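Local coordinates for Serine/threonine-protein kinase Tel1 (Chaetomium thermophilum, PDB 6SKY), which probably phosphorylates serine and threonine residues followed by glutamine, using ATP, to switch on checkpoint signalling when DNA is damaged, at residues F1592-I1603 and E1628-R1639; P2574-M2583 and L2595-Y2605. One frame throughout, in Å; residues are numbered along the deposited sequence.

Interaction 1 of 2, residues F1592-I1603 and E1628-R1639; sequences FNIPPSSRLDVI and EYLAWAGRVLGR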
loop_
_atom_site.group_PDB
_atom_site.type_symbol
_atom_site.label_atom_id
_atom_site.label_comp_id
_atom_site.label_asym_id
_atom_site.label_seq_id
_atom_site.Cartn_x
_atom_site.Cartn_y
_atom_site.Cartn_z
ATOM N N PHE A 1592 54.413 -21.508 -0.545
ATOM C CA PHE A 1592 53.661 -21.293 -1.769
ATOM C C PHE A 1592 54.067 -19.972 -2.407
ATOM O O PHE A 1592 54.851 -19.198 -1.857
ATOM C CB PHE A 1592 52.157 -21.328 -1.478
ATOM C CG PHE A 1592 51.312 -21.718 -2.654
ATOM C CD1 PHE A 1592 51.290 -23.014 -3.098
ATOM C CD2 PHE A 1592 50.524 -20.789 -3.294
ATOM C CE1 PHE A 1592 50.512 -23.369 -4.169
ATOM C CE2 PHE A 1592 49.751 -21.145 -4.359
ATOM C CZ PHE A 1592 49.742 -22.435 -4.794
ATOM N N ASN A 1593 53.521 -19.725 -3.592
ATOM C CA ASN A 1593 53.808 -18.499 -4.326
ATOM C C ASN A 1593 52.558 -18.153 -5.128
ATOM O O ASN A 1593 52.355 -18.685 -6.222
ATOM C CB ASN A 1593 55.021 -18.678 -5.224
ATOM C CG ASN A 1593 55.303 -17.464 -6.070
ATOM O OD1 ASN A 1593 56.059 -16.581 -5.672
ATOM N ND2 ASN A 1593 54.704 -17.413 -7.251
ATOM N N ILE A 1594 51.732 -17.271 -4.585
ATOM C CA ILE A 1594 50.486 -16.896 -5.254
ATOM C C ILE A 1594 50.793 -15.834 -6.306
ATOM O O ILE A 1594 51.492 -14.858 -6.000
ATOM C CB ILE A 1594 49.461 -16.398 -4.238
ATOM C CG1 ILE A 1594 48.232 -15.825 -4.931
ATOM C CG2 ILE A 1594 50.069 -15.373 -3.307
ATOM C CD1 ILE A 1594 47.216 -15.264 -3.968
ATOM N N PRO A 1595 50.327 -16.000 -7.543
ATOM C CA PRO A 1595 50.654 -15.031 -8.583
ATOM C C PRO A 1595 50.089 -13.668 -8.243
ATOM O O PRO A 1595 49.029 -13.558 -7.599
ATOM C CB PRO A 1595 49.986 -15.615 -9.834
ATOM C CG PRO A 1595 49.766 -17.037 -9.529
ATOM C CD PRO A 1595 49.546 -17.129 -8.064
ATOM N N PRO A 1596 50.759 -12.596 -8.659
ATOM C CA PRO A 1596 50.254 -11.253 -8.351
ATOM C C PRO A 1596 48.901 -10.999 -8.987
ATOM O O PRO A 1596 47.931 -10.676 -8.298
ATOM C CB PRO A 1596 51.332 -10.331 -8.932
ATOM C CG PRO A 1596 52.004 -11.141 -9.976
ATOM C CD PRO A 1596 51.973 -12.554 -9.489
ATOM N N SER A 1597 48.831 -11.161 -10.301
ATOM C CA SER A 1597 47.600 -10.964 -11.044
ATOM C C SER A 1597 46.785 -12.251 -11.024
ATOM O O SER A 1597 47.082 -13.191 -10.284
ATOM C CB SER A 1597 47.911 -10.517 -12.468
ATOM O OG SER A 1597 46.765 -10.630 -13.291
ATOM N N SER A 1598 45.739 -12.302 -11.833
ATOM C CA SER A 1598 44.951 -13.508 -11.980
ATOM C C SER A 1598 44.838 -13.952 -13.426
ATOM O O SER A 1598 44.157 -14.941 -13.699
ATOM C CB SER A 1598 43.548 -13.316 -11.397
ATOM O OG SER A 1598 42.817 -14.522 -11.450
ATOM N N ARG A 1599 45.465 -13.244 -14.360
ATOM C CA ARG A 1599 45.587 -13.751 -15.717
ATOM C C ARG A 1599 46.696 -14.782 -15.832
ATOM O O ARG A 1599 46.669 -15.606 -16.750
ATOM C CB ARG A 1599 45.840 -12.599 -16.693
ATOM C CG ARG A 1599 45.418 -12.900 -18.120
ATOM C CD ARG A 1599 45.498 -11.672 -19.011
ATOM N NE ARG A 1599 44.862 -11.906 -20.307
ATOM C CZ ARG A 1599 44.903 -11.057 -21.330
ATOM N NH1 ARG A 1599 45.553 -9.907 -21.219
ATOM N NH2 ARG A 1599 44.292 -11.360 -22.467
ATOM N N LEU A 1600 47.663 -14.753 -14.919
ATOM C CA LEU A 1600 48.746 -15.720 -14.867
ATOM C C LEU A 1600 48.477 -16.837 -13.877
ATOM O O LEU A 1600 49.415 -17.506 -13.443
ATOM C CB LEU A 1600 50.052 -15.020 -14.501
ATOM C CG LEU A 1600 50.326 -13.717 -15.241
ATOM C CD1 LEU A 1600 51.605 -13.089 -14.729
ATOM C CD2 LEU A 1600 50.400 -13.968 -16.734
ATOM N N ASP A 1601 47.225 -17.046 -13.503
ATOM C CA ASP A 1601 46.863 -17.992 -12.466
ATOM C C ASP A 1601 46.345 -19.279 -13.089
ATOM O O ASP A 1601 45.714 -19.267 -14.145
ATOM C CB ASP A 1601 45.808 -17.386 -11.543
ATOM C CG ASP A 1601 45.679 -18.126 -10.242
ATOM O OD1 ASP A 1601 45.496 -19.353 -10.273
ATOM O OD2 ASP A 1601 45.763 -17.480 -9.181
ATOM N N VAL A 1602 46.622 -20.399 -12.420
ATOM C CA VAL A 1602 46.191 -21.688 -12.938
ATOM C C VAL A 1602 44.678 -21.817 -12.890
ATOM O O VAL A 1602 44.100 -22.600 -13.651
ATOM C CB VAL A 1602 46.884 -22.831 -12.172
ATOM C CG1 VAL A 1602 46.393 -22.910 -10.742
ATOM C CG2 VAL A 1602 46.685 -24.147 -12.882
ATOM N N ILE A 1603 44.016 -21.057 -12.024
ATOM C CA ILE A 1603 42.566 -20.936 -12.010
ATOM C C ILE A 1603 42.248 -19.461 -12.193
ATOM O O ILE A 1603 42.487 -18.652 -11.289
ATOM C CB ILE A 1603 41.949 -21.477 -10.716
ATOM C CG1 ILE A 1603 42.177 -22.982 -10.613
ATOM C CG2 ILE A 1603 40.473 -21.165 -10.674
ATOM C CD1 ILE A 1603 41.465 -23.626 -9.462
ATOM N N GLU A 1628 50.498 -18.099 2.002
ATOM C CA GLU A 1628 50.201 -17.802 0.611
ATOM C C GLU A 1628 49.292 -18.853 -0.001
ATOM O O GLU A 1628 48.485 -18.533 -0.879
ATOM C CB GLU A 1628 51.495 -17.657 -0.177
ATOM C CG GLU A 1628 52.064 -16.255 -0.097
ATOM C CD GLU A 1628 53.474 -16.147 -0.636
ATOM O OE1 GLU A 1628 54.415 -16.597 0.054
ATOM O OE2 GLU A 1628 53.646 -15.610 -1.750
ATOM N N TYR A 1629 49.357 -20.093 0.474
ATOM C CA TYR A 1629 48.399 -21.072 -0.018
ATOM C C TYR A 1629 46.995 -20.761 0.474
ATOM O O TYR A 1629 46.027 -20.937 -0.267
ATOM C CB TYR A 1629 48.788 -22.485 0.387
ATOM C CG TYR A 1629 47.809 -23.481 -0.164
ATOM C CD1 TYR A 1629 47.868 -23.873 -1.484
ATOM C CD2 TYR A 1629 46.802 -23.998 0.624
ATOM C CE1 TYR A 1629 46.965 -24.756 -1.994
ATOM C CE2 TYR A 1629 45.896 -24.882 0.119
ATOM C CZ TYR A 1629 45.983 -25.261 -1.188
ATOM O OH TYR A 1629 45.075 -26.152 -1.692
ATOM N N LEU A 1630 46.858 -20.309 1.720
ATOM C CA LEU A 1630 45.538 -19.928 2.206
ATOM C C LEU A 1630 45.010 -18.701 1.486
ATOM O O LEU A 1630 43.806 -18.603 1.249
ATOM C CB LEU A 1630 45.570 -19.677 3.706
ATOM C CG LEU A 1630 45.663 -20.926 4.564
ATOM C CD1 LEU A 1630 45.273 -20.599 5.970
ATOM C CD2 LEU A 1630 44.780 -22.003 4.016
ATOM N N ALA A 1631 45.880 -17.767 1.113
ATOM C CA ALA A 1631 45.429 -16.642 0.306
ATOM C C ALA A 1631 44.951 -17.103 -1.061
ATOM O O ALA A 1631 43.930 -16.627 -1.561
ATOM C CB ALA A 1631 46.540 -15.613 0.163
ATOM N N TRP A 1632 45.672 -18.035 -1.683
ATOM C CA TRP A 1632 45.241 -18.553 -2.978
ATOM C C TRP A 1632 43.919 -19.309 -2.865
ATOM O O TRP A 1632 43.038 -19.173 -3.724
ATOM C CB TRP A 1632 46.337 -19.441 -3.558
ATOM C CG TRP A 1632 45.993 -20.068 -4.851
ATOM C CD1 TRP A 1632 46.092 -19.509 -6.083
ATOM C CD2 TRP A 1632 45.501 -21.391 -5.050
ATOM N NE1 TRP A 1632 45.678 -20.396 -7.037
ATOM C CE2 TRP A 1632 45.312 -21.562 -6.425
ATOM C CE3 TRP A 1632 45.193 -22.443 -4.196
ATOM C CZ2 TRP A 1632 44.834 -22.738 -6.962
ATOM C CZ3 TRP A 1632 44.719 -23.602 -4.729
ATOM C CH2 TRP A 1632 44.542 -23.745 -6.098
ATOM N N ALA A 1633 43.755 -20.102 -1.810
ATOM C CA ALA A 1633 42.506 -20.820 -1.612
ATOM C C ALA A 1633 41.355 -19.863 -1.362
ATOM O O ALA A 1633 40.233 -20.102 -1.812
ATOM C CB ALA A 1633 42.640 -21.799 -0.453
ATOM N N GLY A 1634 41.612 -18.775 -0.643
ATOM C CA GLY A 1634 40.590 -17.763 -0.470
ATOM C C GLY A 1634 40.217 -17.089 -1.768
ATOM O O GLY A 1634 39.053 -16.795 -2.007
ATOM N N ARG A 1635 41.196 -16.835 -2.624
ATOM C CA ARG A 1635 40.889 -16.247 -3.920
ATOM C C ARG A 1635 40.017 -17.175 -4.757
ATOM O O ARG A 1635 39.064 -16.731 -5.403
ATOM C CB ARG A 1635 42.180 -15.916 -4.648
ATOM C CG ARG A 1635 42.051 -14.828 -5.652
ATOM C CD ARG A 1635 43.181 -14.912 -6.626
ATOM N NE ARG A 1635 44.196 -13.897 -6.405
ATOM C CZ ARG A 1635 45.352 -13.868 -7.052
ATOM N NH1 ARG A 1635 45.633 -14.803 -7.942
ATOM N NH2 ARG A 1635 46.227 -12.911 -6.806
ATOM N N VAL A 1636 40.302 -18.475 -4.725
ATOM C CA VAL A 1636 39.501 -19.430 -5.488
ATOM C C VAL A 1636 38.094 -19.550 -4.913
ATOM O O VAL A 1636 37.107 -19.561 -5.657
ATOM C CB VAL A 1636 40.213 -20.791 -5.543
ATOM C CG1 VAL A 1636 39.300 -21.846 -6.100
ATOM C CG2 VAL A 1636 41.448 -20.684 -6.384
ATOM N N LEU A 1637 37.968 -19.639 -3.589
ATOM C CA LEU A 1637 36.645 -19.725 -2.979
ATOM C C LEU A 1637 35.841 -18.455 -3.202
ATOM O O LEU A 1637 34.625 -18.510 -3.410
ATOM C CB LEU A 1637 36.767 -19.996 -1.488
ATOM C CG LEU A 1637 37.225 -21.367 -1.025
ATOM C CD1 LEU A 1637 37.355 -21.348 0.472
ATOM C CD2 LEU A 1637 36.235 -22.404 -1.450
ATOM N N GLY A 1638 36.495 -17.297 -3.151
ATOM C CA GLY A 1638 35.794 -16.053 -3.377
ATOM C C GLY A 1638 35.321 -15.913 -4.803
ATOM O O GLY A 1638 34.220 -15.430 -5.049
ATOM N N ARG A 1639 36.136 -16.342 -5.763
ATOM C CA ARG A 1639 35.696 -16.307 -7.151
ATOM C C ARG A 1639 34.553 -17.284 -7.392
ATOM O O ARG A 1639 33.613 -16.979 -8.128
ATOM C CB ARG A 1639 36.871 -16.602 -8.065
ATOM C CG ARG A 1639 36.615 -16.292 -9.500
ATOM C CD ARG A 1639 37.859 -16.519 -10.308
ATOM N NE ARG A 1639 39.008 -15.847 -9.717
ATOM C CZ ARG A 1639 39.368 -14.604 -10.008
ATOM N NH1 ARG A 1639 38.669 -13.901 -10.884
ATOM N NH2 ARG A 1639 40.424 -14.065 -9.426
#

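Interaction 2 of 2, residues P2574-M2583 and L2595-Y2605; sequences PMIHKFAPEM and LTAIGTDGRKY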
loop_
_atom_site.group_PDB
_atom_site.type_symbol
_atom_site.label_atom_id
_atom_site.label_comp_id
_atom_site.label_asym_id
_atom_site.label_seq_id
_atom_site.Cartn_x
_atom_site.Cartn_y
_atom_site.Cartn_z
ATOM N N PRO A 2574 18.224 -39.606 -27.096
ATOM C CA PRO A 2574 18.411 -41.053 -26.945
ATOM C C PRO A 2574 17.341 -41.834 -27.687
ATOM O O PRO A 2574 16.150 -41.582 -27.522
ATOM C CB PRO A 2574 18.305 -41.263 -25.432
ATOM C CG PRO A 2574 17.511 -40.114 -24.956
ATOM C CD PRO A 2574 17.903 -38.963 -25.816
ATOM N N MET A 2575 17.772 -42.787 -28.498
ATOM C CA MET A 2575 16.847 -43.696 -29.152
ATOM C C MET A 2575 16.593 -44.901 -28.260
ATOM O O MET A 2575 17.329 -45.163 -27.312
ATOM C CB MET A 2575 17.393 -44.148 -30.501
ATOM C CG MET A 2575 17.744 -43.010 -31.425
ATOM S SD MET A 2575 16.313 -42.216 -32.159
ATOM C CE MET A 2575 16.954 -40.573 -32.444
ATOM N N ILE A 2576 15.524 -45.628 -28.562
ATOM C CA ILE A 2576 15.267 -46.866 -27.841
ATOM C C ILE A 2576 16.277 -47.905 -28.297
ATOM O O ILE A 2576 16.345 -48.246 -29.482
ATOM C CB ILE A 2576 13.835 -47.356 -28.065
ATOM C CG1 ILE A 2576 12.841 -46.447 -27.362
ATOM C CG2 ILE A 2576 13.680 -48.761 -27.548
ATOM C CD1 ILE A 2576 11.425 -46.919 -27.479
ATOM N N HIS A 2577 17.077 -48.404 -27.359
ATOM C CA HIS A 2577 18.044 -49.443 -27.685
ATOM C C HIS A 2577 17.384 -50.812 -27.680
ATOM O O HIS A 2577 17.401 -51.526 -28.685
ATOM C CB HIS A 2577 19.210 -49.397 -26.699
ATOM C CG HIS A 2577 20.249 -50.442 -26.940
ATOM N ND1 HIS A 2577 20.222 -51.673 -26.324
ATOM C CD2 HIS A 2577 21.351 -50.437 -27.725
ATOM C CE1 HIS A 2577 21.260 -52.385 -26.723
ATOM N NE2 HIS A 2577 21.961 -51.657 -27.574
ATOM N N LYS A 2578 16.778 -51.185 -26.560
ATOM C CA LYS A 2578 16.091 -52.464 -26.473
ATOM C C LYS A 2578 14.977 -52.349 -25.448
ATOM O O LYS A 2578 14.769 -51.297 -24.849
ATOM C CB LYS A 2578 17.061 -53.588 -26.109
ATOM C CG LYS A 2578 17.663 -53.447 -24.734
ATOM C CD LYS A 2578 18.581 -54.601 -24.412
ATOM C CE LYS A 2578 19.185 -54.438 -23.028
ATOM N NZ LYS A 2578 20.187 -55.491 -22.716
ATOM N N PHE A 2579 14.254 -53.440 -25.250
ATOM C CA PHE A 2579 13.218 -53.511 -24.236
ATOM C C PHE A 2579 13.605 -54.542 -23.192
ATOM O O PHE A 2579 14.152 -55.594 -23.526
ATOM C CB PHE A 2579 11.870 -53.878 -24.843
ATOM C CG PHE A 2579 11.087 -52.704 -25.315
ATOM C CD1 PHE A 2579 10.014 -52.241 -24.590
ATOM C CD2 PHE A 2579 11.435 -52.047 -26.472
ATOM C CE1 PHE A 2579 9.303 -51.156 -25.022
ATOM C CE2 PHE A 2579 10.728 -50.962 -26.897
ATOM C CZ PHE A 2579 9.662 -50.517 -26.179
ATOM N N ALA A 2580 13.331 -54.233 -21.931
ATOM C CA ALA A 2580 13.450 -55.242 -20.898
ATOM C C ALA A 2580 12.554 -56.426 -21.249
ATOM O O ALA A 2580 11.479 -56.251 -21.826
ATOM C CB ALA A 2580 13.065 -54.671 -19.539
ATOM N N PRO A 2581 12.982 -57.648 -20.927
ATOM C CA PRO A 2581 12.251 -58.824 -21.416
ATOM C C PRO A 2581 10.847 -58.956 -20.867
ATOM O O PRO A 2581 9.997 -59.557 -21.532
ATOM C CB PRO A 2581 13.140 -59.990 -20.969
ATOM C CG PRO A 2581 14.491 -59.388 -20.810
ATOM C CD PRO A 2581 14.253 -58.019 -20.289
ATOM N N GLU A 2582 10.568 -58.424 -19.683
ATOM C CA GLU A 2582 9.276 -58.616 -19.046
ATOM C C GLU A 2582 8.504 -57.307 -18.958
ATOM O O GLU A 2582 9.051 -56.216 -19.132
ATOM C CB GLU A 2582 9.442 -59.213 -17.646
ATOM C CG GLU A 2582 9.903 -60.657 -17.649
ATOM C CD GLU A 2582 9.881 -61.279 -16.269
ATOM O OE1 GLU A 2582 10.123 -60.553 -15.284
ATOM O OE2 GLU A 2582 9.616 -62.495 -16.169
ATOM N N MET A 2583 7.210 -57.439 -18.690
ATOM C CA MET A 2583 6.330 -56.306 -18.484
ATOM C C MET A 2583 5.383 -56.629 -17.344
ATOM O O MET A 2583 4.865 -57.744 -17.254
ATOM C CB MET A 2583 5.543 -55.963 -19.748
ATOM C CG MET A 2583 4.547 -56.998 -20.181
ATOM S SD MET A 2583 3.719 -56.490 -21.685
ATOM C CE MET A 2583 2.605 -57.855 -21.926
ATOM N N LEU A 2595 5.620 -51.329 -19.606
ATOM C CA LEU A 2595 6.821 -51.698 -20.332
ATOM C C LEU A 2595 8.007 -50.906 -19.818
ATOM O O LEU A 2595 7.859 -49.838 -19.234
ATOM C CB LEU A 2595 6.655 -51.436 -21.821
ATOM C CG LEU A 2595 6.063 -52.511 -22.718
ATOM C CD1 LEU A 2595 4.717 -52.964 -22.225
ATOM C CD2 LEU A 2595 5.947 -51.940 -24.097
ATOM N N THR A 2596 9.197 -51.439 -20.053
ATOM C CA THR A 2596 10.435 -50.734 -19.767
ATOM C C THR A 2596 11.284 -50.735 -21.023
ATOM O O THR A 2596 11.392 -51.755 -21.702
ATOM C CB THR A 2596 11.209 -51.381 -18.619
ATOM O OG1 THR A 2596 10.324 -51.632 -17.525
ATOM C CG2 THR A 2596 12.316 -50.469 -18.147
ATOM N N ALA A 2597 11.869 -49.592 -21.345
ATOM C CA ALA A 2597 12.716 -49.459 -22.514
ATOM C C ALA A 2597 14.088 -48.995 -22.066
ATOM O O ALA A 2597 14.202 -48.019 -21.325
ATOM C CB ALA A 2597 12.122 -48.474 -23.516
ATOM N N ILE A 2598 15.121 -49.700 -22.494
ATOM C CA ILE A 2598 16.490 -49.301 -22.216
ATOM C C ILE A 2598 16.975 -48.500 -23.411
ATOM O O ILE A 2598 16.970 -48.994 -24.543
ATOM C CB ILE A 2598 17.393 -50.513 -21.950
ATOM C CG1 ILE A 2598 17.063 -51.144 -20.600
ATOM C CG2 ILE A 2598 18.840 -50.092 -21.960
ATOM C CD1 ILE A 2598 15.977 -52.177 -20.650
ATOM N N GLY A 2599 17.374 -47.263 -23.161
ATOM C CA GLY A 2599 17.762 -46.366 -24.218
ATOM C C GLY A 2599 19.200 -46.545 -24.629
ATOM O O GLY A 2599 19.924 -47.412 -24.144
ATOM N N THR A 2600 19.621 -45.695 -25.559
ATOM C CA THR A 2600 20.994 -45.746 -26.032
ATOM C C THR A 2600 21.962 -45.252 -24.965
ATOM O O THR A 2600 23.024 -45.848 -24.760
ATOM C CB THR A 2600 21.126 -44.937 -27.318
ATOM O OG1 THR A 2600 20.847 -45.781 -28.439
ATOM C CG2 THR A 2600 22.516 -44.363 -27.458
ATOM N N ASP A 2601 21.606 -44.181 -24.257
ATOM C CA ASP A 2601 22.450 -43.696 -23.173
ATOM C C ASP A 2601 22.395 -44.580 -21.934
ATOM O O ASP A 2601 23.064 -44.269 -20.946
ATOM C CB ASP A 2601 22.069 -42.259 -22.807
ATOM C CG ASP A 2601 20.610 -42.115 -22.422
ATOM O OD1 ASP A 2601 19.890 -43.132 -22.374
ATOM O OD2 ASP A 2601 20.180 -40.973 -22.168
ATOM N N GLY A 2602 21.614 -45.654 -21.954
ATOM C CA GLY A 2602 21.612 -46.592 -20.854
ATOM C C GLY A 2602 20.707 -46.239 -19.700
ATOM O O GLY A 2602 20.985 -46.635 -18.567
ATOM N N ARG A 2603 19.631 -45.502 -19.950
ATOM C CA ARG A 2603 18.641 -45.190 -18.933
ATOM C C ARG A 2603 17.366 -45.974 -19.197
ATOM O O ARG A 2603 17.094 -46.396 -20.320
ATOM C CB ARG A 2603 18.338 -43.693 -18.897
ATOM C CG ARG A 2603 19.535 -42.854 -18.557
ATOM C CD ARG A 2603 19.188 -41.387 -18.437
ATOM N NE ARG A 2603 20.388 -40.574 -18.598
ATOM C CZ ARG A 2603 20.446 -39.262 -18.407
ATOM N NH1 ARG A 2603 21.593 -38.624 -18.584
ATOM N NH2 ARG A 2603 19.368 -38.590 -18.034
ATOM N N LYS A 2604 16.583 -46.166 -18.148
ATOM C CA LYS A 2604 15.363 -46.952 -18.226
ATOM C C LYS A 2604 14.161 -46.021 -18.260
ATOM O O LYS A 2604 13.945 -45.246 -17.326
ATOM C CB LYS A 2604 15.263 -47.913 -17.048
ATOM C CG LYS A 2604 16.422 -48.870 -16.949
ATOM C CD LYS A 2604 16.152 -49.928 -15.907
ATOM C CE LYS A 2604 17.273 -50.940 -15.843
ATOM N NZ LYS A 2604 16.928 -52.062 -14.933
ATOM N N TYR A 2605 13.387 -46.101 -19.333
ATOM C CA TYR A 2605 12.168 -45.326 -19.505
ATOM C C TYR A 2605 11.000 -46.284 -19.385
ATOM O O TYR A 2605 10.786 -47.114 -20.269
ATOM C CB TYR A 2605 12.151 -44.629 -20.857
ATOM C CG TYR A 2605 13.378 -43.816 -21.157
ATOM C CD1 TYR A 2605 13.505 -42.526 -20.692
ATOM C CD2 TYR A 2605 14.400 -44.334 -21.921
ATOM C CE1 TYR A 2605 14.617 -41.781 -20.967
ATOM C CE2 TYR A 2605 15.514 -43.596 -22.205
ATOM C CZ TYR A 2605 15.618 -42.321 -21.723
ATOM O OH TYR A 2605 16.731 -41.573 -21.998
#

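Interaction 1 of 2, residues F1592-I1603 and E1628-R1639
In the alpha-solenoid part of the chain, the loop between helices 1578-1588 and 1606-1619 folds back on helix 1627-1644, and Arg1635 of the helix reaches into it. Arg1635 NH2 donates to Pro1595 O at 3.0 Å, with an N-H...O angle of 152°. Arg1635 NH1 forms a salt bridge with Asp1601 OD2 at 3.0 Å and a weak bond to Ser1597 O. Ile1594 CD1 sits over one guanidinium face, above its centre, and Ser1598 CB lies over the other. The chain of Arg1635 bends at chi3 (-105°), which turns this flat group into the loop. The other oxygen of Asp1601, OD1, takes a weak but straight bond from Trp1632 NE1. Asp1601 OD1 also accepts from Ile1603 N at 2.9 Å, closing an Asx turn. The indole and the carboxylate are nearly coplanar, 13° apart. At the start of the loop, the Phe1592 ring face receives the edge of Tyr1629 in a T-shaped (edge-to-face) pair. Phe1592 CE1 lies 3.8 Å from Tyr1629 CD1. Trp1632 joins this aromatic cluster. Helix 1557-1569 packs on Phe1592 and Trp1632. Such packing of a connecting loop on a following helix belongs to the alpha solenoid.

Interaction 2 of 2, residues P2574-M2583 and L2595-Y2605
A classic beta bulge interrupts the antiparallel hairpin of strands 2576-2585 and 2593-2599, where His2577 and Lys2578 both face Ile2598. Ile2598 O accepts two bonds, from His2577 N at 2.9 Å and from Lys2578 N at 3.0 Å. Both donors lie in its carbonyl plane. Ile2598 N returns a bond to Lys2578 O. Thr2600 N reaches Met2575 O beyond the bulge, and Ala2580 N binds Thr2596 O at the other end. On one sheet face Ala2597 CB sits over the Phe2579 ring face, a CH-pi contact 4.2 Å from the centroid. With CG beside the backbone N (chi1 -88°), the ring leans so that Phe2579 CE1 meets Leu2595 CD2 at 3.6 Å. An alanine in place of Phe2579 is likely to leave Leu2595 CD2 and Ala2597 CB without their aromatic partner and open a gap under the helices. On the other face the side chains of Lys2578 and Ile2598 lie side by side, Lys2578 CG 4.1 Å from Ile2598 CB. Further along, Met2583 SD touches Leu2595 CD1 at 3.7 Å. Strand 2604-2611 continues the sheet beyond strand 2593-2599. Helices 2507-2522 and 2541-2552 pack against Phe2579 and Leu2595, where Phe2546 makes an edge-to-face ring pair with Phe2579.

The two contacts come in series along the chain, and interaction 1 closes before interaction 2 opens. Their centres are 47 Å apart and their nearest atoms about 27 Å, so they do not touch. They share no helix or sheet. Interaction 1 belongs to the helical solenoid, where its loop and helix also meet helix 2052-2070 and Asp2095 pairs with Arg1639. Interaction 2 belongs to the antiparallel sheet of the kinase N-lobe. There the side chain of Thr2596 lies about 12 Å from the bound ATP analogue, away from direct contact. One contact thus joins parts of the helical scaffold, the other strands near the catalytic region.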